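Local structure of hypothetical protein SMU.776 (Streptococcus mutans, 2B78) at residues Asn204-Gly209 against Ala224-Ala229; Gln316-Leu321 against Lys347-Gln352; Ser339-Gln344 against Lys379-Lys384. The protein is of unknown function but is probably an S-adenosylmethionine-dependent methyltransferase that may act on RNA. All blocks are in the same frame, centred on the assembly; numbering follows the deposited sequence.

Interaction 1: Asn204-Gly209 against Ala224-Ala229; sequences NELING and AAFSVA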
ATOM      1  N   ASN A 204     -11.835   0.397   8.845  1.00 12.16           N
ATOM      2  CA  ASN A 204     -12.701  -0.384   9.730  1.00 12.74           C
ATOM      3  C   ASN A 204     -12.942   0.363  11.047  1.00 11.37           C
ATOM      4  O   ASN A 204     -14.050   0.345  11.589  1.00  9.00           O
ATOM      5  CB  ASN A 204     -12.077  -1.757  10.040  1.00 13.27           C
ATOM      6  CG  ASN A 204     -13.008  -2.653  10.846  1.00 14.48           C
ATOM      7  OD1 ASN A 204     -14.133  -2.957  10.414  1.00 13.97           O
ATOM      8  ND2 ASN A 204     -12.547  -3.088  12.015  1.00 14.92           N
ATOM      9  N   GLU A 205     -11.893   0.997  11.570  1.00 12.42           N
ATOM     10  CA  GLU A 205     -11.995   1.740  12.829  1.00 14.23           C
ATOM     11  C   GLU A 205     -12.971   2.900  12.692  1.00 13.70           C
ATOM     12  O   GLU A 205     -13.743   3.192  13.610  1.00 15.68           O
ATOM     13  CB  GLU A 205     -10.626   2.297  13.240  1.00 14.89           C
ATOM     14  CG  GLU A 205      -9.589   1.229  13.543  1.00 18.53           C
ATOM     15  CD  GLU A 205      -9.899   0.471  14.814  1.00 20.97           C
ATOM     16  OE1 GLU A 205      -9.809   1.085  15.900  1.00 23.81           O
ATOM     17  OE2 GLU A 205     -10.240  -0.729  14.733  1.00 20.87           O
ATOM     18  N   LEU A 206     -12.921   3.564  11.546  1.00 12.37           N
ATOM     19  CA  LEU A 206     -13.784   4.704  11.271  1.00 10.17           C
ATOM     20  C   LEU A 206     -15.233   4.253  11.127  1.00 10.48           C
ATOM     21  O   LEU A 206     -16.152   4.867  11.682  1.00  8.12           O
ATOM     22  CB  LEU A 206     -13.297   5.404   9.993  1.00  9.43           C
ATOM     23  CG  LEU A 206     -11.981   6.175  10.171  1.00  8.90           C
ATOM     24  CD1 LEU A 206     -11.320   6.497   8.835  1.00  8.52           C
ATOM     25  CD2 LEU A 206     -12.289   7.469  10.938  1.00  7.34           C
ATOM     26  N   ILE A 207     -15.441   3.166  10.388  1.00 12.24           N
ATOM     27  CA  ILE A 207     -16.785   2.637  10.196  1.00 12.43           C
ATOM     28  C   ILE A 207     -17.342   2.191  11.523  1.00 12.78           C
ATOM     29  O   ILE A 207     -18.547   2.251  11.757  1.00 11.80           O
ATOM     30  CB  ILE A 207     -16.769   1.437   9.246  1.00 12.16           C
ATOM     31  CG1 ILE A 207     -16.318   1.919   7.868  1.00 12.60           C
ATOM     32  CG2 ILE A 207     -18.149   0.780   9.195  1.00  9.51           C
ATOM     33  CD1 ILE A 207     -15.999   0.809   6.908  1.00 13.76           C
ATOM     34  N   ASN A 208     -16.447   1.751  12.397  1.00 14.02           N
ATOM     35  CA  ASN A 208     -16.803   1.286  13.726  1.00 15.68           C
ATOM     36  C   ASN A 208     -17.286   2.383  14.684  1.00 15.29           C
ATOM     37  O   ASN A 208     -17.942   2.101  15.698  1.00 14.28           O
ATOM     38  CB  ASN A 208     -15.598   0.577  14.324  1.00 18.85           C
ATOM     39  CG  ASN A 208     -15.917  -0.810  14.728  1.00 22.86           C
ATOM     40  OD1 ASN A 208     -16.875  -1.021  15.489  1.00 29.45           O
ATOM     41  ND2 ASN A 208     -15.140  -1.783  14.243  1.00 20.00           N
ATOM     42  N   GLY A 209     -16.960   3.632  14.367  1.00 14.73           N
ATOM     43  CA  GLY A 209     -17.395   4.732  15.208  1.00 13.96           C
ATOM     44  C   GLY A 209     -16.296   5.588  15.817  1.00 14.15           C
ATOM     45  O   GLY A 209     -16.563   6.386  16.720  1.00 15.60           O
ATOM     46  N   ALA A 224     -11.431   9.900  -1.302  1.00 10.40           N
ATOM     47  CA  ALA A 224     -12.150  10.073  -0.042  1.00 10.28           C
ATOM     48  C   ALA A 224     -12.654   8.780   0.593  1.00 10.23           C
ATOM     49  O   ALA A 224     -13.701   8.779   1.244  1.00  9.94           O
ATOM     50  CB  ALA A 224     -13.315  11.031  -0.252  1.00  9.64           C
ATOM     51  N   ALA A 225     -11.923   7.680   0.413  1.00  9.46           N
ATOM     52  CA  ALA A 225     -12.357   6.423   1.016  1.00  8.86           C
ATOM     53  C   ALA A 225     -12.431   6.526   2.551  1.00 10.20           C
ATOM     54  O   ALA A 225     -13.282   5.883   3.172  1.00 11.94           O
ATOM     55  CB  ALA A 225     -11.424   5.286   0.604  1.00  8.53           C
ATOM     56  N   PHE A 226     -11.547   7.312   3.173  1.00  7.48           N
ATOM     57  CA  PHE A 226     -11.584   7.471   4.641  1.00  7.24           C
ATOM     58  C   PHE A 226     -12.824   8.261   5.049  1.00  7.40           C
ATOM     59  O   PHE A 226     -13.406   8.031   6.113  1.00  6.80           O
ATOM     60  CB  PHE A 226     -10.359   8.234   5.169  1.00  5.18           C
ATOM     61  CG  PHE A 226      -9.097   7.426   5.244  1.00  2.17           C
ATOM     62  CD1 PHE A 226      -9.063   6.195   5.892  1.00  1.39           C
ATOM     63  CD2 PHE A 226      -7.914   7.934   4.703  1.00  1.39           C
ATOM     64  CE1 PHE A 226      -7.867   5.484   6.004  1.00  3.00           C
ATOM     65  CE2 PHE A 226      -6.718   7.236   4.810  1.00  2.03           C
ATOM     66  CZ  PHE A 226      -6.692   6.005   5.463  1.00  2.05           C
ATOM     67  N   SER A 227     -13.216   9.210   4.204  1.00  8.39           N
ATOM     68  CA  SER A 227     -14.373  10.041   4.484  1.00  9.18           C
ATOM     69  C   SER A 227     -15.668   9.240   4.452  1.00 10.15           C
ATOM     70  O   SER A 227     -16.531   9.400   5.327  1.00  8.65           O
ATOM     71  CB  SER A 227     -14.436  11.189   3.479  1.00 10.31           C
ATOM     72  OG  SER A 227     -13.269  11.980   3.582  1.00 12.86           O
ATOM     73  N   VAL A 228     -15.807   8.371   3.453  1.00 11.30           N
ATOM     74  CA  VAL A 228     -17.001   7.543   3.349  1.00 11.73           C
ATOM     75  C   VAL A 228     -17.062   6.575   4.538  1.00 10.70           C
ATOM     76  O   VAL A 228     -18.133   6.330   5.092  1.00 11.53           O
ATOM     77  CB  VAL A 228     -17.034   6.764   1.990  1.00 13.88           C
ATOM     78  CG1 VAL A 228     -15.960   5.692   1.956  1.00 14.94           C
ATOM     79  CG2 VAL A 228     -18.408   6.156   1.768  1.00 14.98           C
ATOM     80  N   ALA A 229     -15.907   6.051   4.944  1.00 10.19           N
ATOM     81  CA  ALA A 229     -15.828   5.131   6.084  1.00  9.20           C
ATOM     82  C   ALA A 229     -16.311   5.850   7.345  1.00  9.23           C
ATOM     83  O   ALA A 229     -17.152   5.343   8.104  1.00  8.44           O
ATOM     84  CB  ALA A 229     -14.377   4.652   6.272  1.00  6.60           C
TER
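Leu206 and Ile207 of helix 200-210 meet Phe226 and Ala229 of helix 225-232 where two helices pack side by side in the Rossmann-like methyltransferase domain. The short segments run roughly the same way, their axes 29° apart and 8.6 Å apart at the closest point. The chain passes from one helix to the other through strand 215-219 of the central sheet.

Ala229 sits between two side chains of the first helix. Its CB lies 3.7 Å from Ile207 CG1 and 3.9 Å from Leu206 CB, and the small methyl lets the backbones close in, with the CA atoms of Ile207 and Ala229 only 4.9 Å apart. In Ile207 the longer branch does the touching: with CG1 beside the backbone N and opposite the carbonyl carbon (chi1 -65°), it reaches Ala229, whereas CG2 is anti to the backbone N. Ile207 and Ala229 also both touch Tyr183 of strand 181-185.

Phe226, one turn before Ala229 in the second helix, receives the CD1 methyl of Leu206. The leucine CB points to the neighbouring helix, its CG stands opposite the carbonyl carbon and CD1 is anti to CA; this methyl comes to the ring obliquely, 3.7 Å from Phe226 CD1. It also lies near the backbone O of Phe226. The side chain of Phe226 is about 10 Å from that of Asp242, a residue of the S-adenosyl-L-homocysteine site, and packs on Val202 and Arg203 of helix 200-210. Just beyond Ile207 the first helix ends in a Schellman motif with Gly209, at positive phi, as its C-prime residue.

Besides apolar packing, the helices share a CA-H...O contact: Ile207 CA lies 3.4 Å from Ala229 O, with an angle of 137° at the hydrogen.

Interaction 2: Gln316-Leu321 against Lys347-Gln352; sequences QGLEIL and KGFGKQ
Leu318 of helix 306-319 fits its two methyls against the end of helix 338-349 and the turn that follows, where two helices of the Rossmann-like methyltransferase domain meet away from the S-adenosyl-L-homocysteine site. Along the second segment, Gly348 comes first: it offers backbone alone, its O lying 4.0 Å from Leu318 CD1.

Phe349 follows. Leu318 CD1 sits over one face of its ring in a CH-pi contact, 3.7 Å from the centroid and 25° off the normal, displaced toward the ring's CD1 atom. Leu318 CD2 lies on the same side of the plane but beyond the ring outline, 3.5 Å from Phe349 CE1. His354 stacks with the same phenylalanine, and Val385 touches both side chains.

At Gly350 the helical path breaks with positive phi, and a type II' beta turn from Phe349 to Gln352, closed by the bond from Gln352 N to Phe349 O, brings the chain back. Gln352 then reaches across with CG anti to its own N (chi1 172°) and the chain extended, passing Leu318 in the opposite direction. Its OE1 rests 3.3 Å from Leu318 CD1. Its NE2 donates to a water at 2.8 Å. That water donates to Leu318 O at 2.7 Å, which also takes a weak bond from Leu321 N.

The buried side is thus apolar, while on the exposed side a water bridge stands in for a direct polar bond between the segments.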
ATOM      1  N   GLN A 316       0.743  22.498  10.882  1.00 10.79           N
ATOM      2  CA  GLN A 316      -0.383  23.265  10.386  1.00 11.01           C
ATOM      3  C   GLN A 316      -1.730  22.613  10.693  1.00 10.98           C
ATOM      4  O   GLN A 316      -2.724  23.306  10.908  1.00 10.77           O
ATOM      5  CB  GLN A 316      -0.190  23.528   8.894  1.00 10.63           C
ATOM      6  CG  GLN A 316       1.001  24.462   8.651  1.00 10.64           C
ATOM      7  CD  GLN A 316       1.082  24.974   7.227  1.00 13.38           C
ATOM      8  OE1 GLN A 316       0.062  25.297   6.613  1.00 11.90           O
ATOM      9  NE2 GLN A 316       2.301  25.071   6.699  1.00 12.95           N
ATOM     10  N   GLY A 317      -1.758  21.287  10.740  1.00 11.98           N
ATOM     11  CA  GLY A 317      -2.993  20.599  11.073  1.00 12.68           C
ATOM     12  C   GLY A 317      -3.400  20.918  12.502  1.00 13.41           C
ATOM     13  O   GLY A 317      -4.581  21.130  12.798  1.00 13.51           O
ATOM     14  N   LEU A 318      -2.418  20.957  13.400  1.00 15.09           N
ATOM     15  CA  LEU A 318      -2.678  21.260  14.800  1.00 15.78           C
ATOM     16  C   LEU A 318      -3.307  22.633  14.972  1.00 17.00           C
ATOM     17  O   LEU A 318      -4.068  22.852  15.912  1.00 18.47           O
ATOM     18  CB  LEU A 318      -1.381  21.190  15.605  1.00 14.85           C
ATOM     19  CG  LEU A 318      -0.884  19.770  15.860  1.00 16.10           C
ATOM     20  CD1 LEU A 318       0.509  19.793  16.458  1.00 14.25           C
ATOM     21  CD2 LEU A 318      -1.855  19.071  16.790  1.00 15.50           C
ATOM     22  N   GLU A 319      -3.003  23.547  14.052  1.00 18.21           N
ATOM     23  CA  GLU A 319      -3.536  24.907  14.112  1.00 18.52           C
ATOM     24  C   GLU A 319      -5.036  24.973  13.845  1.00 17.67           C
ATOM     25  O   GLU A 319      -5.698  25.931  14.247  1.00 18.37           O
ATOM     26  CB  GLU A 319      -2.811  25.812  13.111  1.00 18.70           C
ATOM     27  CG  GLU A 319      -1.316  25.980  13.354  1.00 21.14           C
ATOM     28  CD  GLU A 319      -0.695  26.948  12.371  1.00 21.81           C
ATOM     29  OE1 GLU A 319      -1.096  28.134  12.375  1.00 25.29           O
ATOM     30  OE2 GLU A 319       0.181  26.531  11.589  1.00 23.27           O
ATOM     31  N   ILE A 320      -5.570  23.971  13.152  1.00 16.88           N
ATOM     32  CA  ILE A 320      -7.000  23.937  12.864  1.00 17.04           C
ATOM     33  C   ILE A 320      -7.682  22.708  13.476  1.00 18.31           C
ATOM     34  O   ILE A 320      -8.745  22.289  13.023  1.00 18.57           O
ATOM     35  CB  ILE A 320      -7.279  23.981  11.338  1.00 17.47           C
ATOM     36  CG1 ILE A 320      -6.585  22.813  10.630  1.00 17.39           C
ATOM     37  CG2 ILE A 320      -6.796  25.314  10.760  1.00 17.59           C
ATOM     38  CD1 ILE A 320      -6.904  22.714   9.131  1.00 14.43           C
ATOM     39  N   LEU A 321      -7.081  22.146  14.524  1.00 18.67           N
ATOM     40  CA  LEU A 321      -7.643  20.974  15.202  1.00 18.97           C
ATOM     41  C   LEU A 321      -8.361  21.383  16.486  1.00 19.11           C
ATOM     42  O   LEU A 321      -7.816  22.132  17.300  1.00 19.35           O
ATOM     43  CB  LEU A 321      -6.529  19.984  15.552  1.00 19.30           C
ATOM     44  CG  LEU A 321      -6.960  18.626  16.095  1.00 17.96           C
ATOM     45  CD1 LEU A 321      -7.504  17.786  14.944  1.00 17.48           C
ATOM     46  CD2 LEU A 321      -5.759  17.929  16.737  1.00 18.63           C
ATOM     47  N   LYS A 347       8.366  16.547  15.553  1.00 18.89           N
ATOM     48  CA  LYS A 347       8.881  17.828  15.083  1.00 18.71           C
ATOM     49  C   LYS A 347       7.728  18.804  14.848  1.00 19.55           C
ATOM     50  O   LYS A 347       7.822  19.979  15.192  1.00 20.81           O
ATOM     51  CB  LYS A 347       9.684  17.631  13.789  1.00 17.27           C
ATOM     52  CG  LYS A 347      10.470  18.855  13.348  1.00 15.16           C
ATOM     53  CD  LYS A 347      11.299  18.578  12.102  1.00 15.54           C
ATOM     54  CE  LYS A 347      11.961  19.857  11.575  1.00 15.13           C
ATOM     55  NZ  LYS A 347      12.831  19.602  10.384  1.00 17.50           N
ATOM     56  N   GLY A 348       6.637  18.310  14.270  1.00 19.51           N
ATOM     57  CA  GLY A 348       5.487  19.165  14.023  1.00 19.11           C
ATOM     58  C   GLY A 348       4.755  19.595  15.286  1.00 20.09           C
ATOM     59  O   GLY A 348       4.214  20.703  15.354  1.00 18.93           O
ATOM     60  N   PHE A 349       4.717  18.718  16.289  1.00 20.96           N
ATOM     61  CA  PHE A 349       4.042  19.022  17.546  1.00 21.56           C
ATOM     62  C   PHE A 349       4.780  20.041  18.397  1.00 22.21           C
ATOM     63  O   PHE A 349       4.161  20.746  19.197  1.00 21.12           O
ATOM     64  CB  PHE A 349       3.854  17.751  18.380  1.00 21.71           C
ATOM     65  CG  PHE A 349       2.529  17.087  18.181  1.00 19.89           C
ATOM     66  CD1 PHE A 349       1.406  17.539  18.853  1.00 18.94           C
ATOM     67  CD2 PHE A 349       2.402  16.015  17.307  1.00 19.71           C
ATOM     68  CE1 PHE A 349       0.174  16.937  18.661  1.00 18.02           C
ATOM     69  CE2 PHE A 349       1.168  15.402  17.107  1.00 18.17           C
ATOM     70  CZ  PHE A 349       0.054  15.866  17.786  1.00 17.78           C
ATOM     71  N   GLY A 350       6.096  20.123  18.234  1.00 23.06           N
ATOM     72  CA  GLY A 350       6.853  21.055  19.050  1.00 24.51           C
ATOM     73  C   GLY A 350       6.647  20.638  20.493  1.00 26.37           C
ATOM     74  O   GLY A 350       6.710  19.447  20.802  1.00 27.01           O
ATOM     75  N   LYS A 351       6.387  21.586  21.384  1.00 27.71           N
ATOM     76  CA  LYS A 351       6.185  21.216  22.777  1.00 30.20           C
ATOM     77  C   LYS A 351       4.720  21.058  23.161  1.00 29.25           C
ATOM     78  O   LYS A 351       4.396  20.905  24.336  1.00 29.07           O
ATOM     79  CB  LYS A 351       6.889  22.212  23.714  1.00 33.74           C
ATOM     80  CG  LYS A 351       6.742  23.688  23.357  1.00 37.64           C
ATOM     81  CD  LYS A 351       7.588  24.544  24.302  1.00 39.68           C
ATOM     82  CE  LYS A 351       7.496  26.028  23.970  1.00 41.36           C
ATOM     83  NZ  LYS A 351       8.295  26.876  24.907  1.00 42.13           N
ATOM     84  N   GLN A 352       3.829  21.084  22.173  1.00 29.03           N
ATOM     85  CA  GLN A 352       2.409  20.908  22.471  1.00 28.38           C
ATOM     86  C   GLN A 352       2.227  19.471  22.953  1.00 27.76           C
ATOM     87  O   GLN A 352       2.732  18.535  22.331  1.00 27.38           O
ATOM     88  CB  GLN A 352       1.559  21.175  21.225  1.00 28.32           C
ATOM     89  CG  GLN A 352       0.084  20.822  21.389  1.00 28.46           C
ATOM     90  CD  GLN A 352      -0.773  21.340  20.249  1.00 30.00           C
ATOM     91  OE1 GLN A 352      -0.305  21.485  19.117  1.00 28.31           O
ATOM     92  NE2 GLN A 352      -2.043  21.614  20.541  1.00 29.46           N
TER
HETATM   93  O   HOH W   1      -3.317  21.372  18.063  1.00 39.46           O

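Interaction 3: Ser339-Gln344 against Lys379-Lys384; sequences SQFKKQ and KVFTIK
Phe341 of helix 338-349 and Phe381 of strand 379-384 meet between helix and sheet. The short segments cross at -41°, with 9.9 Å between their axes at closest approach.

The tight part lies at the two rings. Phe341 CD2 comes to the edge of the Phe381 ring, near its plane, at 3.6 Å from Phe381 CD2. The planes are 30° from parallel but slid apart, so that with centroids 5.8 Å from each other the rings barely overlap. The two rings leave by different first torsions: Phe341 holds CG anti to its backbone N (chi1 -174°), Phe381 holds CG opposite its carbonyl carbon, and the side chains run past each other in opposite directions. Lys379 adds aliphatic and backbone surface, its CB 3.8 Å from Phe341 CD2 and its O 3.6 Å from Phe341 CE2. Its chain then bends away at chi3 and chi4, and NZ bonds to the O of Tyr377. Tyr310 and Tyr356 meet Phe341 and Phe381, respectively, edge-to-face.

The looser side belongs to Lys342, which is partly exposed. Its extended chain crosses the Phe381 side chain at about a right angle, and its CB and CD come no nearer than 4.2 Å to Phe381 CE2 and CZ, respectively. The ammonium end makes a cation-pi contact with Tyr356, so this lysine borders the aromatic cluster with its methylenes while its charge meets a ring of strand 355-360.

Strand 379-384, antiparallel and inserted between 325-331 and 355-360, gives the order 3-2-1-4-5-7-6 of the class I methyltransferase fold, and helix 338-349 packs on this end of the sheet.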
ATOM      1  N   SER A 339      10.349   4.867  13.380  1.00 18.85           N
ATOM      2  CA  SER A 339      10.963   5.874  14.240  1.00 19.86           C
ATOM      3  C   SER A 339      11.201   7.190  13.502  1.00 19.79           C
ATOM      4  O   SER A 339      11.019   8.265  14.077  1.00 20.39           O
ATOM      5  CB  SER A 339      12.276   5.348  14.846  1.00 20.46           C
ATOM      6  OG  SER A 339      13.205   4.970  13.849  1.00 23.23           O
ATOM      7  N   GLN A 340      11.612   7.113  12.241  1.00 19.36           N
ATOM      8  CA  GLN A 340      11.836   8.319  11.437  1.00 19.81           C
ATOM      9  C   GLN A 340      10.529   9.078  11.274  1.00 19.33           C
ATOM     10  O   GLN A 340      10.500  10.315  11.293  1.00 19.44           O
ATOM     11  CB  GLN A 340      12.335   7.960  10.048  1.00 22.32           C
ATOM     12  CG  GLN A 340      13.831   7.803   9.922  1.00 26.59           C
ATOM     13  CD  GLN A 340      14.233   7.506   8.494  1.00 30.24           C
ATOM     14  OE1 GLN A 340      13.832   6.484   7.922  1.00 31.34           O
ATOM     15  NE2 GLN A 340      15.021   8.401   7.901  1.00 32.01           N
ATOM     16  N   PHE A 341       9.449   8.323  11.092  1.00 17.39           N
ATOM     17  CA  PHE A 341       8.124   8.896  10.914  1.00 15.36           C
ATOM     18  C   PHE A 341       7.696   9.560  12.208  1.00 15.43           C
ATOM     19  O   PHE A 341       7.250  10.709  12.214  1.00 12.61           O
ATOM     20  CB  PHE A 341       7.128   7.796  10.518  1.00 14.26           C
ATOM     21  CG  PHE A 341       5.749   8.308  10.165  1.00 13.14           C
ATOM     22  CD1 PHE A 341       5.592   9.478   9.432  1.00 10.43           C
ATOM     23  CD2 PHE A 341       4.612   7.604  10.557  1.00 11.04           C
ATOM     24  CE1 PHE A 341       4.321   9.943   9.095  1.00 12.54           C
ATOM     25  CE2 PHE A 341       3.335   8.057  10.224  1.00 11.45           C
ATOM     26  CZ  PHE A 341       3.190   9.235   9.490  1.00 12.42           C
ATOM     27  N   LYS A 342       7.847   8.836  13.312  1.00 16.13           N
ATOM     28  CA  LYS A 342       7.471   9.374  14.609  1.00 16.11           C
ATOM     29  C   LYS A 342       8.233  10.673  14.878  1.00 16.29           C
ATOM     30  O   LYS A 342       7.692  11.596  15.481  1.00 16.59           O
ATOM     31  CB  LYS A 342       7.767   8.347  15.696  1.00 15.80           C
ATOM     32  CG  LYS A 342       7.062   8.604  17.013  1.00 19.56           C
ATOM     33  CD  LYS A 342       7.164   7.371  17.894  1.00 20.63           C
ATOM     34  CE  LYS A 342       6.353   7.515  19.164  1.00 23.75           C
ATOM     35  NZ  LYS A 342       6.386   6.252  19.948  1.00 26.48           N
ATOM     36  N   LYS A 343       9.483  10.744  14.417  1.00 17.36           N
ATOM     37  CA  LYS A 343      10.316  11.934  14.610  1.00 18.51           C
ATOM     38  C   LYS A 343       9.798  13.146  13.844  1.00 19.32           C
ATOM     39  O   LYS A 343       9.952  14.290  14.292  1.00 21.30           O
ATOM     40  CB  LYS A 343      11.767  11.652  14.207  1.00 18.59           C
ATOM     41  CG  LYS A 343      12.562  10.856  15.251  1.00 21.18           C
ATOM     42  CD  LYS A 343      14.052  10.818  14.896  1.00 21.26           C
ATOM     43  CE  LYS A 343      14.876  10.101  15.965  1.00 19.96           C
ATOM     44  NZ  LYS A 343      14.541   8.653  16.090  1.00 18.61           N
ATOM     45  N   GLN A 344       9.187  12.897  12.690  1.00 19.04           N
ATOM     46  CA  GLN A 344       8.622  13.962  11.868  1.00 18.89           C
ATOM     47  C   GLN A 344       7.375  14.497  12.551  1.00 18.68           C
ATOM     48  O   GLN A 344       7.097  15.698  12.521  1.00 18.80           O
ATOM     49  CB  GLN A 344       8.264  13.418  10.486  1.00 19.73           C
ATOM     50  CG  GLN A 344       9.420  13.445   9.514  1.00 18.18           C
ATOM     51  CD  GLN A 344       9.833  14.867   9.193  1.00 20.53           C
ATOM     52  OE1 GLN A 344       9.062  15.625   8.604  1.00 22.06           O
ATOM     53  NE2 GLN A 344      11.045  15.242   9.590  1.00 18.39           N
ATOM     54  N   LYS A 379       2.424   2.913   7.820  1.00 13.39           N
ATOM     55  CA  LYS A 379       2.568   3.358   9.200  1.00 14.24           C
ATOM     56  C   LYS A 379       1.451   4.352   9.458  1.00 14.43           C
ATOM     57  O   LYS A 379       1.363   5.379   8.785  1.00 15.42           O
ATOM     58  CB  LYS A 379       3.925   4.032   9.406  1.00 14.95           C
ATOM     59  CG  LYS A 379       5.103   3.081   9.307  1.00 15.02           C
ATOM     60  CD  LYS A 379       6.409   3.820   9.170  1.00 15.69           C
ATOM     61  CE  LYS A 379       6.685   4.165   7.718  1.00 17.35           C
ATOM     62  NZ  LYS A 379       6.939   2.929   6.927  1.00 16.10           N
ATOM     63  N   VAL A 380       0.578   4.041  10.409  1.00 13.47           N
ATOM     64  CA  VAL A 380      -0.522   4.942  10.722  1.00 13.31           C
ATOM     65  C   VAL A 380      -0.567   5.157  12.220  1.00 14.07           C
ATOM     66  O   VAL A 380      -0.765   4.209  12.990  1.00 13.81           O
ATOM     67  CB  VAL A 380      -1.880   4.379  10.240  1.00 12.35           C
ATOM     68  CG1 VAL A 380      -2.978   5.417  10.443  1.00 11.33           C
ATOM     69  CG2 VAL A 380      -1.784   3.996   8.762  1.00 10.92           C
ATOM     70  N   PHE A 381      -0.363   6.407  12.625  1.00 14.08           N
ATOM     71  CA  PHE A 381      -0.372   6.781  14.031  1.00 13.55           C
ATOM     72  C   PHE A 381      -1.639   7.533  14.388  1.00 14.05           C
ATOM     73  O   PHE A 381      -2.016   8.484  13.702  1.00 15.28           O
ATOM     74  CB  PHE A 381       0.822   7.682  14.347  1.00 13.44           C
ATOM     75  CG  PHE A 381       2.094   6.939  14.631  1.00 11.05           C
ATOM     76  CD1 PHE A 381       2.196   6.114  15.745  1.00 10.93           C
ATOM     77  CD2 PHE A 381       3.201   7.096  13.804  1.00 11.42           C
ATOM     78  CE1 PHE A 381       3.392   5.454  16.040  1.00 12.36           C
ATOM     79  CE2 PHE A 381       4.406   6.443  14.085  1.00 12.82           C
ATOM     80  CZ  PHE A 381       4.499   5.619  15.212  1.00 11.28           C
ATOM     81  N   THR A 382      -2.305   7.098  15.452  1.00 14.31           N
ATOM     82  CA  THR A 382      -3.508   7.770  15.925  1.00 15.96           C
ATOM     83  C   THR A 382      -3.033   8.504  17.175  1.00 16.04           C
ATOM     84  O   THR A 382      -2.588   7.875  18.136  1.00 15.73           O
ATOM     85  CB  THR A 382      -4.623   6.759  16.278  1.00 15.12           C
ATOM     86  OG1 THR A 382      -5.040   6.072  15.089  1.00 13.73           O
ATOM     87  CG2 THR A 382      -5.825   7.481  16.877  1.00 17.36           C
ATOM     88  N   ILE A 383      -3.121   9.833  17.144  1.00 15.66           N
ATOM     89  CA  ILE A 383      -2.649  10.679  18.239  1.00 16.49           C
ATOM     90  C   ILE A 383      -3.709  11.613  18.811  1.00 16.47           C
ATOM     91  O   ILE A 383      -4.419  12.287  18.060  1.00 17.55           O
ATOM     92  CB  ILE A 383      -1.481  11.559  17.755  1.00 15.91           C
ATOM     93  CG1 ILE A 383      -0.405  10.680  17.118  1.00 16.33           C
ATOM     94  CG2 ILE A 383      -0.931  12.381  18.910  1.00 15.70           C
ATOM     95  CD1 ILE A 383       0.599  11.443  16.288  1.00 16.49           C
ATOM     96  N   LYS A 384      -3.806  11.661  20.138  1.00 17.23           N
ATOM     97  CA  LYS A 384      -4.770  12.540  20.797  1.00 18.26           C
ATOM     98  C   LYS A 384      -4.091  13.771  21.393  1.00 18.11           C
ATOM     99  O   LYS A 384      -2.982  13.686  21.921  1.00 17.52           O
ATOM    100  CB  LYS A 384      -5.505  11.812  21.918  1.00 19.26           C
ATOM    101  CG  LYS A 384      -6.529  12.706  22.595  1.00 20.68           C
ATOM    102  CD  LYS A 384      -7.316  11.995  23.659  1.00 23.69           C
ATOM    103  CE  LYS A 384      -8.386  12.922  24.212  1.00 26.24           C
ATOM    104  NZ  LYS A 384      -9.295  13.400  23.128  1.00 26.76           N
TER

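Interactions 2 and 3 share helix 338-349: its 339-344 part faces strand 379-384, while its C-terminal end and the turn after it meet helix 306-319. They touch directly, Phe349 CZ lying 3.8 Å from Ile383 CG2. Interaction 1 joins a different pair of helices, its centre about 20 Å from that of interaction 3 and 24 Å from that of interaction 2. Interactions 1 and 3 are mainly buried, the former made by aliphatic groups with one phenylalanine, the latter by two phenylalanine rings bordered by lysine methylenes. Interaction 2, farther from the chain centre, is partly exposed, and there a bridging water and a glutamine amide accompany the leucine-aromatic contact.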